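Local coordinates for protein cytosolic phospholipase A2 delta (Homo sapiens, PDB 5IZ5) that hydrolyses glycerophospholipids at the sn-2 position in a calcium-dependent manner, releasing a fatty acid, with a preference for linoleic acid, at residues Y215-L227 with S240-T252. The protein carries 3 engineered substitutions. Sequence-based numbering, arbitrary orientation.
Sequences YMAALETELSGRL and SAGYLTVPLRPLT
L248 reaches across to strand 221-227 with every part of its side chain in use, showing how one leucine can tie an edge strand to its neighbour. Its CB lies 3.4 Å from T221 O and runs beside T221 CG2; CG comes to 4.0 Å from E222 CA; CD1 settles against the backbone at L223 N, 3.7 Å away, and CD2 ends near Y215 OH. With CG of L248 anti to the carbonyl carbon (chi1 -62°), the branch turns back beside its own N toward E222 and L223, on the face that also carries the L223 and V246 side chains. The antiparallel hydrogen-bonded pairs T221–L248, L223–V246 and G225–L244 join the last two strands of a four-stranded sheet in what is probably a second C2 domain, where 244-248 is outermost and 188-193 flanks the other side of 221-228. On the opposite face, T245 OG1 donates to E222 OE1 at 2.5 Å, meeting the carboxylate from above its plane. Were E222 cut back to an alanine, the T245 hydroxyl would probably lose this acceptor and be freer to turn. Further along, Y243 CB sits over the centre of the R226 guanidinium, 4.2 Å above its plane. L251 N bonds to A217 O at 2.8 Å, while L251 CD1 packs on A217 CB.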
loop_
_atom_site.group_PDB
_atom_site.type_symbol
_atom_site.label_atom_id
_atom_site.label_comp_id
_atom_site.label_asym_id
_atom_site.label_seq_id
_atom_site.Cartn_x
_atom_site.Cartn_y
_atom_site.Cartn_z
ATOM N N TYR B 215 -4.274 -1.367 -25.147
ATOM C CA TYR B 215 -3.249 -2.373 -25.349
ATOM C C TYR B 215 -1.941 -1.714 -25.755
ATOM O O TYR B 215 -1.915 -0.604 -26.280
ATOM C CB TYR B 215 -3.694 -3.370 -26.427
ATOM C CG TYR B 215 -3.991 -2.712 -27.746
ATOM C CD1 TYR B 215 -3.091 -2.797 -28.806
ATOM C CD2 TYR B 215 -5.158 -1.980 -27.924
ATOM C CE1 TYR B 215 -3.358 -2.174 -30.014
ATOM C CE2 TYR B 215 -5.432 -1.356 -29.119
ATOM C CZ TYR B 215 -4.533 -1.458 -30.158
ATOM O OH TYR B 215 -4.817 -0.844 -31.340
ATOM N N MET B 216 -0.851 -2.417 -25.506
ATOM C CA MET B 216 0.467 -1.919 -25.842
ATOM C C MET B 216 0.671 -1.778 -27.347
ATOM O O MET B 216 0.400 -2.711 -28.111
ATOM C CB MET B 216 1.517 -2.867 -25.302
ATOM C CG MET B 216 1.823 -2.679 -23.830
ATOM S SD MET B 216 2.855 -4.009 -23.212
ATOM C CE MET B 216 4.171 -4.031 -24.388
ATOM N N ALA B 217 1.193 -0.622 -27.752
ATOM C CA ALA B 217 1.501 -0.352 -29.157
ATOM C C ALA B 217 2.525 -1.346 -29.708
ATOM O O ALA B 217 2.500 -1.661 -30.894
ATOM C CB ALA B 217 2.014 1.072 -29.321
ATOM N N ALA B 218 3.406 -1.855 -28.847
ATOM C CA ALA B 218 4.437 -2.814 -29.263
ATOM C C ALA B 218 3.953 -4.236 -29.559
ATOM O O ALA B 218 4.734 -5.063 -30.036
ATOM C CB ALA B 218 5.548 -2.863 -28.224
ATOM N N LEU B 219 2.692 -4.542 -29.278
ATOM C CA LEU B 219 2.176 -5.885 -29.567
ATOM C C LEU B 219 1.916 -6.104 -31.058
ATOM O O LEU B 219 1.467 -5.201 -31.759
ATOM C CB LEU B 219 0.858 -6.151 -28.829
ATOM C CG LEU B 219 0.766 -6.906 -27.495
ATOM C CD1 LEU B 219 2.062 -6.833 -26.709
ATOM C CD2 LEU B 219 -0.406 -6.415 -26.651
ATOM N N GLU B 220 2.185 -7.319 -31.526
ATOM C CA GLU B 220 1.579 -7.811 -32.751
ATOM C C GLU B 220 0.397 -8.655 -32.325
ATOM O O GLU B 220 0.566 -9.719 -31.726
ATOM C CB GLU B 220 2.541 -8.654 -33.572
ATOM C CG GLU B 220 1.867 -9.325 -34.759
ATOM C CD GLU B 220 2.856 -10.021 -35.668
ATOM O OE1 GLU B 220 3.745 -10.730 -35.151
ATOM O OE2 GLU B 220 2.738 -9.864 -36.903
ATOM N N THR B 221 -0.800 -8.171 -32.624
ATOM C CA THR B 221 -2.004 -8.848 -32.200
ATOM C C THR B 221 -3.136 -8.531 -33.182
ATOM O O THR B 221 -2.889 -8.053 -34.286
ATOM C CB THR B 221 -2.343 -8.466 -30.736
ATOM O OG1 THR B 221 -3.454 -9.236 -30.282
ATOM C CG2 THR B 221 -2.647 -6.968 -30.584
ATOM N N GLU B 222 -4.371 -8.809 -32.792
ATOM C CA GLU B 222 -5.511 -8.604 -33.680
ATOM C C GLU B 222 -6.775 -8.425 -32.877
ATOM O O GLU B 222 -6.850 -8.864 -31.734
ATOM C CB GLU B 222 -5.677 -9.815 -34.595
ATOM C CG GLU B 222 -5.837 -11.129 -33.842
ATOM C CD GLU B 222 -5.874 -12.326 -34.761
ATOM O OE1 GLU B 222 -6.903 -12.508 -35.422
ATOM O OE2 GLU B 222 -4.884 -13.086 -34.821
ATOM N N LEU B 223 -7.765 -7.783 -33.485
ATOM C CA LEU B 223 -9.112 -7.763 -32.949
ATOM C C LEU B 223 -9.940 -8.759 -33.743
ATOM O O LEU B 223 -10.035 -8.651 -34.970
ATOM C CB LEU B 223 -9.749 -6.382 -33.082
ATOM C CG LEU B 223 -11.219 -6.357 -32.627
ATOM C CD1 LEU B 223 -11.331 -6.021 -31.152
ATOM C CD2 LEU B 223 -12.039 -5.386 -33.459
ATOM N N SER B 224 -10.548 -9.715 -33.049
ATOM C CA SER B 224 -11.489 -10.636 -33.683
ATOM C C SER B 224 -12.907 -10.360 -33.198
ATOM O O SER B 224 -13.120 -10.054 -32.023
ATOM C CB SER B 224 -11.102 -12.083 -33.410
ATOM O OG SER B 224 -11.306 -12.415 -32.053
ATOM N N GLY B 225 -13.866 -10.462 -34.117
ATOM C CA GLY B 225 -15.266 -10.150 -33.847
ATOM C C GLY B 225 -16.192 -11.216 -34.404
ATOM O O GLY B 225 -15.975 -11.732 -35.505
ATOM N N ARG B 226 -17.239 -11.536 -33.652
ATOM C CA ARG B 226 -18.214 -12.522 -34.102
ATOM C C ARG B 226 -19.545 -12.379 -33.372
ATOM O O ARG B 226 -19.612 -11.832 -32.261
ATOM C CB ARG B 226 -17.686 -13.952 -33.966
ATOM C CG ARG B 226 -17.327 -14.365 -32.545
ATOM C CD ARG B 226 -17.734 -15.798 -32.242
ATOM N NE ARG B 226 -16.688 -16.754 -32.614
ATOM C CZ ARG B 226 -16.747 -17.638 -33.617
ATOM N NH1 ARG B 226 -17.808 -17.732 -34.420
ATOM N NH2 ARG B 226 -15.712 -18.447 -33.818
ATOM N N LEU B 227 -20.594 -12.877 -34.017
ATOM C CA LEU B 227 -21.939 -12.881 -33.453
ATOM C C LEU B 227 -22.359 -14.300 -33.101
ATOM O O LEU B 227 -22.211 -15.211 -33.913
ATOM C CB LEU B 227 -22.930 -12.282 -34.452
ATOM C CG LEU B 227 -23.428 -10.838 -34.304
ATOM C CD1 LEU B 227 -22.811 -10.065 -33.148
ATOM C CD2 LEU B 227 -23.252 -10.079 -35.613
ATOM N N SER B 240 -23.099 -21.644 -36.907
ATOM C CA SER B 240 -22.463 -20.483 -36.295
ATOM C C SER B 240 -21.804 -19.629 -37.370
ATOM O O SER B 240 -21.133 -20.156 -38.256
ATOM C CB SER B 240 -21.399 -20.939 -35.290
ATOM O OG SER B 240 -21.977 -21.357 -34.061
ATOM N N ALA B 241 -21.994 -18.314 -37.279
ATOM C CA ALA B 241 -21.459 -17.382 -38.268
ATOM C C ALA B 241 -19.949 -17.238 -38.150
ATOM O O ALA B 241 -19.381 -17.434 -37.077
ATOM C CB ALA B 241 -22.106 -16.019 -38.122
ATOM N N GLY B 242 -19.312 -16.873 -39.256
ATOM C CA GLY B 242 -17.876 -16.706 -39.285
ATOM C C GLY B 242 -17.424 -15.484 -38.505
ATOM O O GLY B 242 -18.170 -14.513 -38.366
ATOM N N TYR B 243 -16.202 -15.539 -37.990
ATOM C CA TYR B 243 -15.623 -14.402 -37.286
ATOM C C TYR B 243 -14.736 -13.595 -38.218
ATOM O O TYR B 243 -14.170 -14.124 -39.177
ATOM C CB TYR B 243 -14.827 -14.858 -36.057
ATOM C CG TYR B 243 -13.537 -15.563 -36.403
ATOM C CD1 TYR B 243 -12.386 -14.844 -36.711
ATOM C CD2 TYR B 243 -13.472 -16.949 -36.432
ATOM C CE1 TYR B 243 -11.204 -15.489 -37.043
ATOM C CE2 TYR B 243 -12.299 -17.603 -36.761
ATOM C CZ TYR B 243 -11.168 -16.867 -37.064
ATOM O OH TYR B 243 -10.001 -17.510 -37.393
ATOM N N LEU B 244 -14.628 -12.305 -37.935
ATOM C CA LEU B 244 -13.752 -11.425 -38.678
ATOM C C LEU B 244 -12.586 -11.004 -37.808
ATOM O O LEU B 244 -12.745 -10.820 -36.605
ATOM C CB LEU B 244 -14.524 -10.206 -39.164
ATOM C CG LEU B 244 -14.440 -8.836 -38.486
ATOM C CD1 LEU B 244 -15.220 -7.848 -39.334
ATOM C CD2 LEU B 244 -14.986 -8.827 -37.065
ATOM N N THR B 245 -11.422 -10.840 -38.425
ATOM C CA THR B 245 -10.233 -10.381 -37.713
ATOM C C THR B 245 -9.616 -9.173 -38.391
ATOM O O THR B 245 -9.513 -9.130 -39.610
ATOM C CB THR B 245 -9.156 -11.469 -37.542
ATOM O OG1 THR B 245 -7.963 -10.861 -37.032
ATOM C CG2 THR B 245 -8.811 -12.168 -38.842
ATOM N N VAL B 246 -9.210 -8.202 -37.578
ATOM C CA VAL B 246 -8.499 -7.027 -38.046
ATOM C C VAL B 246 -7.115 -7.029 -37.395
ATOM O O VAL B 246 -7.011 -6.926 -36.169
ATOM C CB VAL B 246 -9.250 -5.743 -37.669
ATOM C CG1 VAL B 246 -8.463 -4.514 -38.103
ATOM C CG2 VAL B 246 -10.630 -5.739 -38.306
ATOM N N PRO B 247 -6.047 -7.166 -38.206
ATOM C CA PRO B 247 -4.709 -7.242 -37.619
ATOM C C PRO B 247 -4.289 -5.920 -36.994
ATOM O O PRO B 247 -4.706 -4.852 -37.447
ATOM C CB PRO B 247 -3.812 -7.583 -38.812
ATOM C CG PRO B 247 -4.542 -7.060 -39.994
ATOM C CD PRO B 247 -6.006 -7.193 -39.680
ATOM N N LEU B 248 -3.493 -6.013 -35.938
ATOM C CA LEU B 248 -2.987 -4.844 -35.238
ATOM C C LEU B 248 -1.463 -4.978 -35.177
ATOM O O LEU B 248 -0.924 -5.744 -34.379
ATOM C CB LEU B 248 -3.619 -4.756 -33.846
ATOM C CG LEU B 248 -5.148 -4.597 -33.828
ATOM C CD1 LEU B 248 -5.718 -4.848 -32.437
ATOM C CD2 LEU B 248 -5.565 -3.225 -34.329
ATOM N N ARG B 249 -0.781 -4.251 -36.057
ATOM C CA ARG B 249 0.676 -4.357 -36.196
ATOM C C ARG B 249 1.385 -3.388 -35.256
ATOM O O ARG B 249 0.839 -2.332 -34.936
ATOM C CB ARG B 249 1.110 -4.114 -37.649
ATOM C CG ARG B 249 1.147 -5.349 -38.542
ATOM C CD ARG B 249 0.066 -6.396 -38.286
ATOM N NE ARG B 249 0.455 -7.690 -38.847
ATOM C CZ ARG B 249 0.413 -8.001 -40.143
ATOM N NH1 ARG B 249 -0.009 -7.117 -41.048
ATOM N NH2 ARG B 249 0.792 -9.210 -40.540
ATOM N N PRO B 250 2.601 -3.750 -34.806
ATOM C CA PRO B 250 3.305 -2.941 -33.815
ATOM C C PRO B 250 3.590 -1.523 -34.264
ATOM O O PRO B 250 3.948 -1.299 -35.419
ATOM C CB PRO B 250 4.628 -3.681 -33.622
ATOM C CG PRO B 250 4.345 -5.076 -34.016
ATOM C CD PRO B 250 3.349 -4.975 -35.130
ATOM N N LEU B 251 3.412 -0.582 -33.344
ATOM C CA LEU B 251 3.778 0.816 -33.557
ATOM C C LEU B 251 3.205 1.414 -34.856
ATOM O O LEU B 251 3.851 2.241 -35.499
ATOM C CB LEU B 251 5.309 0.971 -33.559
ATOM C CG LEU B 251 6.136 0.744 -32.280
ATOM C CD1 LEU B 251 5.383 1.111 -31.007
ATOM C CD2 LEU B 251 6.676 -0.671 -32.208
ATOM N N THR B 252 2.014 0.976 -35.254
ATOM C CA THR B 252 1.339 1.537 -36.428
ATOM C C THR B 252 0.769 2.919 -36.127
ATOM O O THR B 252 0.720 3.374 -34.973
ATOM C CB THR B 252 0.209 0.625 -36.948
ATOM O OG1 THR B 252 -0.689 0.296 -35.882
ATOM C CG2 THR B 252 0.786 -0.657 -37.537
HETATM O O HOH W 1 -20.144 -13.627 -36.595
#